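Long-range contacts in putative N-acetylmuramoyl-L-alanine amidase,autolysin cwp6 (Peptoclostridium difficile, PDB 5J72), which probably cleaves the amide bond between N-acetylmuramic acid and L-alanine in peptidoglycan, through a zinc-dependent amidase domain joined to CWB2 cell wall-binding modules: residues K479-T484 and I529-S534; V541-K546 and I600-A605; S469-G474 and D608-M613. All blocks are in the same frame, centred on the assembly; numbering follows the deposited sequence.

Interaction 1: K479-T484 and I529-S534. With ZN (zinc ion), chain I.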
loop_
_atom_site.group_PDB
_atom_site.type_symbol
_atom_site.label_atom_id
_atom_site.label_comp_id
_atom_site.label_asym_id
_atom_site.label_seq_id
_atom_site.Cartn_x
_atom_site.Cartn_y
_atom_site.Cartn_z
ATOM N N LYS A 479 -14.433 -17.000 9.325
ATOM C CA LYS A 479 -13.439 -15.926 9.349
ATOM C C LYS A 479 -12.056 -16.450 9.844
ATOM O O LYS A 479 -11.010 -15.945 9.430
ATOM C CB LYS A 479 -13.846 -14.858 10.320
ATOM C CG LYS A 479 -15.199 -14.267 9.951
ATOM C CD LYS A 479 -15.670 -13.360 11.030
ATOM C CE LYS A 479 -16.908 -12.625 10.568
ATOM N NZ LYS A 479 -17.413 -11.756 11.649
ATOM N N TYR A 480 -12.077 -17.435 10.752
ATOM C CA TYR A 480 -10.806 -17.941 11.237
ATOM C C TYR A 480 -10.204 -18.756 10.115
ATOM O O TYR A 480 -8.963 -18.775 9.994
ATOM C CB TYR A 480 -11.038 -18.849 12.450
ATOM C CG TYR A 480 -10.936 -18.081 13.735
ATOM C CD1 TYR A 480 -9.801 -18.180 14.537
ATOM C CD2 TYR A 480 -11.981 -17.269 14.169
ATOM C CE1 TYR A 480 -9.707 -17.498 15.735
ATOM C CE2 TYR A 480 -11.896 -16.578 15.376
ATOM C CZ TYR A 480 -10.757 -16.699 16.158
ATOM O OH TYR A 480 -10.647 -16.049 17.368
ATOM N N THR A 481 -11.054 -19.425 9.284
ATOM C CA THR A 481 -10.386 -20.212 8.231
ATOM C C THR A 481 -9.804 -19.250 7.237
ATOM O O THR A 481 -8.710 -19.522 6.702
ATOM C CB THR A 481 -11.348 -21.196 7.491
ATOM O OG1 THR A 481 -12.388 -20.458 6.854
ATOM C CG2 THR A 481 -11.983 -22.196 8.434
ATOM N N LEU A 482 -10.521 -18.154 6.916
ATOM C CA LEU A 482 -9.929 -17.213 5.946
ATOM C C LEU A 482 -8.588 -16.576 6.468
ATOM O O LEU A 482 -7.611 -16.503 5.727
ATOM C CB LEU A 482 -10.923 -16.066 5.575
ATOM C CG LEU A 482 -10.298 -15.055 4.600
ATOM C CD1 LEU A 482 -9.935 -15.727 3.293
ATOM C CD2 LEU A 482 -11.314 -13.929 4.393
ATOM N N ASN A 483 -8.564 -16.106 7.723
ATOM C CA ASN A 483 -7.322 -15.495 8.266
ATOM C C ASN A 483 -6.180 -16.565 8.332
ATOM O O ASN A 483 -5.051 -16.239 8.040
ATOM C CB ASN A 483 -7.584 -14.948 9.633
ATOM C CG ASN A 483 -8.529 -13.766 9.539
ATOM O OD1 ASN A 483 -8.473 -13.037 8.525
ATOM N ND2 ASN A 483 -9.488 -13.601 10.477
ATOM N N THR A 484 -6.522 -17.818 8.689
ATOM C CA THR A 484 -5.494 -18.862 8.740
ATOM C C THR A 484 -4.963 -19.115 7.316
ATOM O O THR A 484 -3.749 -19.148 7.085
ATOM C CB THR A 484 -6.125 -20.172 9.279
ATOM O OG1 THR A 484 -6.606 -19.926 10.576
ATOM C CG2 THR A 484 -5.053 -21.339 9.321
ATOM N N ILE A 529 -9.071 -25.886 4.894
ATOM C CA ILE A 529 -8.770 -25.490 6.245
ATOM C C ILE A 529 -10.067 -25.206 6.945
ATOM O O ILE A 529 -10.851 -24.364 6.488
ATOM C CB ILE A 529 -7.837 -24.215 6.230
ATOM C CG1 ILE A 529 -6.443 -24.630 5.659
ATOM C CG2 ILE A 529 -7.613 -23.659 7.655
ATOM C CD1 ILE A 529 -5.494 -23.444 5.450
ATOM N N HIS A 530 -10.283 -25.888 8.055
ATOM C CA HIS A 530 -11.514 -25.808 8.833
ATOM C C HIS A 530 -11.235 -25.733 10.340
ATOM O O HIS A 530 -10.091 -25.909 10.763
ATOM C CB HIS A 530 -12.353 -27.072 8.545
ATOM C CG HIS A 530 -13.027 -27.040 7.201
ATOM N ND1 HIS A 530 -14.407 -26.832 7.065
ATOM C CD2 HIS A 530 -12.503 -27.168 5.948
ATOM C CE1 HIS A 530 -14.641 -26.830 5.756
ATOM N NE2 HIS A 530 -13.543 -27.025 5.029
ATOM N N TYR A 531 -12.275 -25.434 11.150
ATOM C CA TYR A 531 -12.155 -25.431 12.613
ATOM C C TYR A 531 -13.233 -26.405 13.146
ATOM O O TYR A 531 -14.332 -26.445 12.582
ATOM C CB TYR A 531 -12.330 -24.023 13.180
ATOM C CG TYR A 531 -11.028 -23.258 13.101
ATOM C CD1 TYR A 531 -10.191 -23.150 14.207
ATOM C CD2 TYR A 531 -10.598 -22.696 11.899
ATOM C CE1 TYR A 531 -8.953 -22.521 14.118
ATOM C CE2 TYR A 531 -9.359 -22.061 11.802
ATOM C CZ TYR A 531 -8.539 -21.982 12.910
ATOM O OH TYR A 531 -7.310 -21.361 12.812
ATOM N N ASN A 532 -12.906 -27.226 14.166
ATOM C CA ASN A 532 -13.826 -28.245 14.712
ATOM C C ASN A 532 -14.750 -27.674 15.751
ATOM O O ASN A 532 -14.602 -26.520 16.162
ATOM C CB ASN A 532 -13.060 -29.376 15.396
ATOM C CG ASN A 532 -13.258 -30.669 14.705
ATOM O OD1 ASN A 532 -14.379 -30.962 14.290
ATOM N ND2 ASN A 532 -12.226 -31.487 14.488
ATOM N N ALA A 533 -15.709 -28.512 16.185
ATOM C CA ALA A 533 -16.704 -28.152 17.224
ATOM C C ALA A 533 -17.366 -29.450 17.712
ATOM O O ALA A 533 -17.312 -30.452 17.027
ATOM C CB ALA A 533 -17.796 -27.218 16.646
ATOM N N SER A 534 -17.962 -29.412 18.870
ATOM C CA SER A 534 -18.721 -30.508 19.451
ATOM C C SER A 534 -19.532 -29.750 20.525
ATOM O O SER A 534 -20.687 -29.425 20.314
ATOM C CB SER A 534 -17.796 -31.595 20.008
ATOM O OG SER A 534 -16.903 -31.157 21.021
HETATM ZN ZN ZN I . -15.933 -26.859 8.645
HETATM O O HOH W 1 -15.263 -28.199 10.200
HETATM O O HOH W 2 -16.876 -28.550 7.698
HETATM O O HOH W 3 -17.775 -27.016 10.092
#
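Within the zinc-dependent amidase domain, Tyr480, Thr481 and Thr484 of helix 477-494 pack against Ile529 and Tyr531 of strand 525-532, on the side of the strand turned away from the metal. Tyr531 is met on a face and at its edge. CB of Tyr480 rests over one face of the Tyr531 ring, 4.0 Å from the centroid in a CH-pi contact, and the Tyr480 ring turns its edge toward the same ring in a T-shaped pair with planes at 67°. At the rim, Tyr531 OH donates to Thr484 OG1 over 2.7 Å. With OG1 of Thr484 beside its own backbone N (chi1 -61°), that hydroxyl bends back along the helix and donates in turn to Tyr480 O, also at 2.7 Å. Tyr480 O thus accepts both Thr484 OG1 and Thr484 N, which arrive from opposite faces of its carbonyl plane. Thr481 lays its CG2 in the plane of the Tyr531 ring and presses the same methyl on Ile529 O at 3.1 Å, its hydroxyl being hydrogen-bonded to Gly459 O. Methyl meets methyl where Thr484 CG2 touches Ile529 CG2 at 3.8 Å. His530, between these packed residues, points the other way and binds zinc through ND1 at 2.2 Å. His460, Glu477 and three waters complete the metal's shell. Glu477, near the start of the same helix, also accepts from Tyr531 N. The directed chain from phenol to threonine to helix carbonyl pins the Tyr531 ring at its far end and ties the helix to the strand that presents the zinc-binding histidine.

Interaction 2: V541-K546 and I600-A605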
loop_
_atom_site.group_PDB
_atom_site.type_symbol
_atom_site.label_atom_id
_atom_site.label_comp_id
_atom_site.label_asym_id
_atom_site.label_seq_id
_atom_site.Cartn_x
_atom_site.Cartn_y
_atom_site.Cartn_z
ATOM N N VAL A 541 -6.234 -31.080 17.401
ATOM C CA VAL A 541 -6.101 -30.961 15.952
ATOM C C VAL A 541 -6.169 -32.359 15.326
ATOM O O VAL A 541 -5.665 -33.341 15.907
ATOM C CB VAL A 541 -4.727 -30.241 15.644
ATOM C CG1 VAL A 541 -3.568 -30.957 16.334
ATOM C CG2 VAL A 541 -4.435 -30.237 14.142
ATOM N N GLU A 542 -6.805 -32.464 14.147
ATOM C CA GLU A 542 -6.890 -33.711 13.387
ATOM C C GLU A 542 -6.925 -33.346 11.941
ATOM O O GLU A 542 -7.355 -32.244 11.610
ATOM C CB GLU A 542 -8.160 -34.502 13.725
ATOM C CG GLU A 542 -9.427 -33.653 13.571
ATOM C CD GLU A 542 -10.671 -34.398 14.136
ATOM O OE1 GLU A 542 -10.500 -35.243 15.069
ATOM O OE2 GLU A 542 -11.788 -34.154 13.637
ATOM N N ILE A 543 -6.480 -34.227 11.092
ATOM C CA ILE A 543 -6.512 -33.933 9.686
ATOM C C ILE A 543 -7.103 -35.153 8.999
ATOM O O ILE A 543 -6.713 -36.271 9.323
ATOM C CB ILE A 543 -5.054 -33.645 9.205
ATOM C CG1 ILE A 543 -4.445 -32.431 10.042
ATOM C CG2 ILE A 543 -5.050 -33.377 7.680
ATOM C CD1 ILE A 543 -3.079 -32.016 9.623
ATOM N N TYR A 544 -7.997 -34.957 8.046
ATOM C CA TYR A 544 -8.555 -36.047 7.267
ATOM C C TYR A 544 -7.811 -36.211 6.010
ATOM O O TYR A 544 -7.448 -35.196 5.378
ATOM C CB TYR A 544 -10.018 -35.744 6.915
ATOM C CG TYR A 544 -10.878 -35.879 8.134
ATOM C CD1 TYR A 544 -11.124 -34.797 8.951
ATOM C CD2 TYR A 544 -11.387 -37.125 8.520
ATOM C CE1 TYR A 544 -11.843 -34.930 10.124
ATOM C CE2 TYR A 544 -12.100 -37.268 9.692
ATOM C CZ TYR A 544 -12.324 -36.169 10.495
ATOM O OH TYR A 544 -12.997 -36.290 11.682
ATOM N N TYR A 545 -7.580 -37.443 5.571
ATOM C CA TYR A 545 -6.887 -37.625 4.311
ATOM C C TYR A 545 -7.651 -38.714 3.500
ATOM O O TYR A 545 -8.619 -39.226 4.034
ATOM C CB TYR A 545 -5.388 -37.972 4.543
ATOM C CG TYR A 545 -5.189 -39.277 5.292
ATOM C CD1 TYR A 545 -5.374 -39.348 6.676
ATOM C CD2 TYR A 545 -4.842 -40.440 4.616
ATOM C CE1 TYR A 545 -5.227 -40.558 7.360
ATOM C CE2 TYR A 545 -4.678 -41.647 5.295
ATOM C CZ TYR A 545 -4.874 -41.701 6.661
ATOM O OH TYR A 545 -4.697 -42.910 7.301
ATOM N N LYS A 546 -7.254 -39.024 2.264
ATOM C CA LYS A 546 -8.055 -39.943 1.444
ATOM C C LYS A 546 -7.904 -41.413 1.928
ATOM O O LYS A 546 -6.788 -41.869 2.196
ATOM C CB LYS A 546 -7.629 -39.838 0.001
ATOM C CG LYS A 546 -7.909 -38.507 -0.661
ATOM C CD LYS A 546 -7.566 -38.580 -2.094
ATOM C CE LYS A 546 -7.933 -37.333 -2.817
ATOM N NZ LYS A 546 -7.716 -37.453 -4.313
ATOM N N ILE A 600 -6.472 -32.927 1.448
ATOM C CA ILE A 600 -6.647 -33.197 2.860
ATOM C C ILE A 600 -7.500 -32.100 3.421
ATOM O O ILE A 600 -7.669 -31.037 2.783
ATOM C CB ILE A 600 -5.344 -33.201 3.675
ATOM C CG1 ILE A 600 -4.600 -31.832 3.436
ATOM C CG2 ILE A 600 -4.421 -34.401 3.211
ATOM C CD1 ILE A 600 -3.455 -31.651 4.374
ATOM N N LEU A 601 -8.009 -32.317 4.619
ATOM C CA LEU A 601 -8.796 -31.322 5.292
ATOM C C LEU A 601 -8.302 -31.207 6.695
ATOM O O LEU A 601 -8.357 -32.144 7.489
ATOM C CB LEU A 601 -10.301 -31.616 5.263
ATOM C CG LEU A 601 -11.231 -30.559 5.884
ATOM C CD1 LEU A 601 -12.567 -30.606 5.169
ATOM C CD2 LEU A 601 -11.465 -30.733 7.365
ATOM N N VAL A 602 -7.802 -30.025 7.026
ATOM C CA VAL A 602 -7.240 -29.738 8.324
ATOM C C VAL A 602 -8.260 -29.159 9.244
ATOM O O VAL A 602 -8.880 -28.165 8.895
ATOM C CB VAL A 602 -6.080 -28.701 8.183
ATOM C CG1 VAL A 602 -5.452 -28.391 9.546
ATOM C CG2 VAL A 602 -5.026 -29.224 7.191
ATOM N N GLU A 603 -8.460 -29.781 10.450
ATOM C CA GLU A 603 -9.335 -29.195 11.467
ATOM C C GLU A 603 -8.342 -28.632 12.448
ATOM O O GLU A 603 -7.893 -29.363 13.365
ATOM C CB GLU A 603 -10.200 -30.262 12.140
ATOM C CG GLU A 603 -11.151 -30.868 11.125
ATOM C CD GLU A 603 -12.437 -30.037 11.002
ATOM O OE1 GLU A 603 -12.514 -28.955 11.594
ATOM O OE2 GLU A 603 -13.358 -30.486 10.311
ATOM N N CYS A 604 -7.953 -27.343 12.269
ATOM C CA CYS A 604 -6.899 -26.698 13.063
ATOM C C CYS A 604 -6.997 -26.833 14.557
ATOM O O CYS A 604 -5.994 -27.026 15.237
ATOM C CB CYS A 604 -6.837 -25.210 12.712
ATOM S SG CYS A 604 -6.631 -24.919 10.937
ATOM N N ALA A 605 -8.221 -26.646 15.070
ATOM C CA ALA A 605 -8.476 -26.631 16.500
ATOM C C ALA A 605 -10.003 -26.612 16.679
ATOM O O ALA A 605 -10.734 -26.455 15.686
ATOM C CB ALA A 605 -7.890 -25.359 17.090
#
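Glu542 and Glu603 lie side by side on one face of a two-stranded antiparallel pairing and point the same way, their carboxylate planes turned 75° apart. They touch through their aliphatic parts, Glu542 CG against Glu603 CB at 3.8 Å. Glu542 runs out extended beyond CG and is held by salt bridges to Arg575 and Lys578, whereas Glu603 bends at its second torsion (chi2 -86°) and ends about 5 Å from the zinc. Tyr544 stands on this face too. Its hydroxyl donates to Glu542 OE2 over 3.1 Å, coming from above the carboxylate plane, and its ring edge faces Glu603, with CE1 4.2 Å from Glu603 CG. Leu601 is paired with Tyr544, and its CD2 lies beside CD1 of the Tyr544 ring.

On the other face Ile543 and Val602 run alongside each other in a non-hydrogen-bonded pair. The CG2 branch of Ile543 also reaches Ile600 CB at 4.0 Å, the two isoleucines set obliquely. Two hydrogen-bonded pairs flank this one. Tyr544 and Leu601 exchange both backbone bonds, while between Glu542 and Glu603 the bond from Glu603 N to Glu542 O is 2.9 Å and its counterpart, Glu542 N to Glu603 O, is weak at 3.4 Å. Beyond them Val541 CB packs 3.5 Å from Cys604 O, a buried carbonyl without a hydrogen-bonding partner.

In the six-stranded mixed sheet of the amidase domain, strand 541-544 runs antiparallel to 599-606 and parallel to 574-578. Strand 525-532 borders 599-606 on its other side; helix 554-569 packs on Ile543 and Ile600, and helix 619-637 on Val602.

Interaction 3: S469-G474 and D608-M613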
loop_
_atom_site.group_PDB
_atom_site.type_symbol
_atom_site.label_atom_id
_atom_site.label_comp_id
_atom_site.label_asym_id
_atom_site.label_seq_id
_atom_site.Cartn_x
_atom_site.Cartn_y
_atom_site.Cartn_z
ATOM N N SER A 469 -18.886 -19.877 18.024
ATOM C CA SER A 469 -18.712 -20.046 19.455
ATOM C C SER A 469 -18.633 -18.650 20.073
ATOM O O SER A 469 -18.476 -17.657 19.357
ATOM C CB SER A 469 -17.415 -20.802 19.745
ATOM O OG SER A 469 -16.353 -19.878 19.959
ATOM N N GLY A 470 -18.743 -18.588 21.404
ATOM C CA GLY A 470 -18.669 -17.313 22.089
ATOM C C GLY A 470 -17.263 -17.013 22.568
ATOM O O GLY A 470 -17.060 -15.980 23.202
ATOM N N LEU A 471 -16.267 -17.906 22.284
ATOM C CA LEU A 471 -14.875 -17.629 22.723
ATOM C C LEU A 471 -14.185 -16.495 21.879
ATOM O O LEU A 471 -14.590 -16.202 20.726
ATOM C CB LEU A 471 -14.027 -18.910 22.652
ATOM C CG LEU A 471 -14.683 -20.160 23.248
ATOM C CD1 LEU A 471 -13.825 -21.408 22.954
ATOM C CD2 LEU A 471 -14.834 -20.000 24.776
ATOM N N ASN A 472 -13.144 -15.869 22.455
ATOM C CA ASN A 472 -12.373 -14.817 21.773
ATOM C C ASN A 472 -13.257 -13.711 21.261
ATOM O O ASN A 472 -13.038 -13.189 20.167
ATOM C CB ASN A 472 -11.530 -15.405 20.581
ATOM C CG ASN A 472 -10.475 -16.421 21.029
ATOM O OD1 ASN A 472 -9.727 -16.966 20.166
ATOM N ND2 ASN A 472 -10.376 -16.793 22.345
ATOM N N GLY A 473 -14.276 -13.313 22.082
ATOM C CA GLY A 473 -15.174 -12.231 21.691
ATOM C C GLY A 473 -16.151 -12.608 20.592
ATOM O O GLY A 473 -16.699 -11.735 19.929
ATOM N N GLY A 474 -16.415 -13.919 20.407
ATOM C CA GLY A 474 -17.311 -14.343 19.334
ATOM C C GLY A 474 -16.424 -14.838 18.203
ATOM O O GLY A 474 -15.497 -14.147 17.748
ATOM N N ASP A 608 -14.802 -24.059 19.700
ATOM C CA ASP A 608 -15.645 -23.976 20.914
ATOM C C ASP A 608 -14.866 -24.551 22.107
ATOM O O ASP A 608 -15.468 -24.839 23.137
ATOM C CB ASP A 608 -16.979 -24.766 20.740
ATOM C CG ASP A 608 -16.762 -26.229 20.322
ATOM O OD1 ASP A 608 -17.751 -27.003 20.307
ATOM O OD2 ASP A 608 -15.591 -26.603 20.006
ATOM N N ASN A 609 -13.537 -24.744 21.990
ATOM C CA ASN A 609 -12.770 -25.220 23.164
ATOM C C ASN A 609 -11.872 -24.068 23.665
ATOM O O ASN A 609 -11.009 -23.594 22.929
ATOM C CB ASN A 609 -11.921 -26.449 22.849
ATOM C CG ASN A 609 -11.115 -26.857 24.063
ATOM O OD1 ASN A 609 -9.972 -26.392 24.242
ATOM N ND2 ASN A 609 -11.656 -27.690 24.962
ATOM N N LYS A 610 -12.073 -23.613 24.910
ATOM C CA LYS A 610 -11.301 -22.487 25.450
ATOM C C LYS A 610 -9.790 -22.701 25.470
ATOM O O LYS A 610 -9.039 -21.770 25.170
ATOM C CB LYS A 610 -11.754 -22.185 26.878
ATOM C CG LYS A 610 -11.762 -20.681 27.124
ATOM C CD LYS A 610 -11.357 -20.313 28.541
ATOM C CE LYS A 610 -11.199 -18.825 28.607
ATOM N NZ LYS A 610 -9.780 -18.453 28.410
ATOM N N SER A 611 -9.331 -23.887 25.838
ATOM C CA SER A 611 -7.883 -24.114 25.864
ATOM C C SER A 611 -7.247 -23.930 24.418
ATOM O O SER A 611 -6.216 -23.275 24.282
ATOM C CB SER A 611 -7.600 -25.506 26.409
ATOM O OG SER A 611 -6.208 -25.788 26.359
ATOM N N ASP A 612 -7.897 -24.496 23.368
ATOM C CA ASP A 612 -7.456 -24.382 21.967
ATOM C C ASP A 612 -7.507 -22.934 21.523
ATOM O O ASP A 612 -6.521 -22.411 21.020
ATOM C CB ASP A 612 -8.370 -25.221 21.043
ATOM C CG ASP A 612 -8.122 -26.710 21.072
ATOM O OD1 ASP A 612 -8.799 -27.442 20.315
ATOM O OD2 ASP A 612 -7.242 -27.152 21.842
ATOM N N MET A 613 -8.674 -22.262 21.722
ATOM C CA MET A 613 -8.871 -20.867 21.291
ATOM C C MET A 613 -7.987 -19.870 22.019
ATOM O O MET A 613 -7.665 -18.813 21.467
ATOM C CB MET A 613 -10.348 -20.477 21.455
ATOM C CG MET A 613 -11.206 -21.238 20.495
ATOM S SD MET A 613 -10.832 -20.628 18.799
ATOM C CE MET A 613 -10.036 -21.958 18.187
#
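A single methyl group, CD1 of Leu471, packs against the backbone just before helix 610-614, lying 3.4 Å from both Asp608 C and Asn609 C. The arrangement joins the beta-hairpin loop between the short strands 468-469 and 475-476 to the N-cap of that helix, in the amidase domain. A chi1 of -46° swings CG of Leu471 away from the carbonyl carbon, and an extended chi2 carries CD1 across to the helix. The same methyl meets Met613 CG at 3.6 Å, and the other branch, CD2, crosses the stem of Lys610 with 3.9 Å to its CG. The amino end of Lys610 turns elsewhere, to a salt bridge with Asp614.

Nearby, Ser469 packs through CB against Asp608 CA, 3.8 Å apart. Its hydroxyl does two jobs: OG accepts from Leu471 N at 3.0 Å, forming an ST turn that shapes the chain leading into the leucine, and it is hydrogen-bonded to Ile607 O just ahead of Asp608. The Asp608 carboxylate turns from the loop and accepts from Ser534 N. Asn472 in turn sets its amide across the Met613 side chain at about a right angle, against its CB.

At the tip of the hairpin Asn472 and Gly473 both have positive phi, and Gly474 N bonds back to Leu471 O, as in a type I' turn. Asn609, the N-cap residue, is fixed by Gly536 O at its ND2, while its OD1 accepts from Asp612 N, which lies in the carbonyl plane at 2.9 Å with an N-H...O angle of 162°.

Overall arrangement
All three contacts belong to the amidase domain and lie on one side of the chain's centre. Interactions 1 and 2 follow in series, and both are nested inside the long loop closed by interaction 3. The centres of interactions 1 and 2 are about 11 Å apart, joined through the neighbouring strands 525-532 and 599-606, whose backbones bond at His530 with Val602 and Asn532 with Ala605. The centre of interaction 3 is about 12 Å from that of interaction 1, where Tyr480 touches Asn472, and about 19 Å from that of interaction 2, where Met613 touches Ala605. Interaction 1 holds a zinc ligand, interaction 2 pairs the next strand of the sheet, and interaction 3 lies farther out.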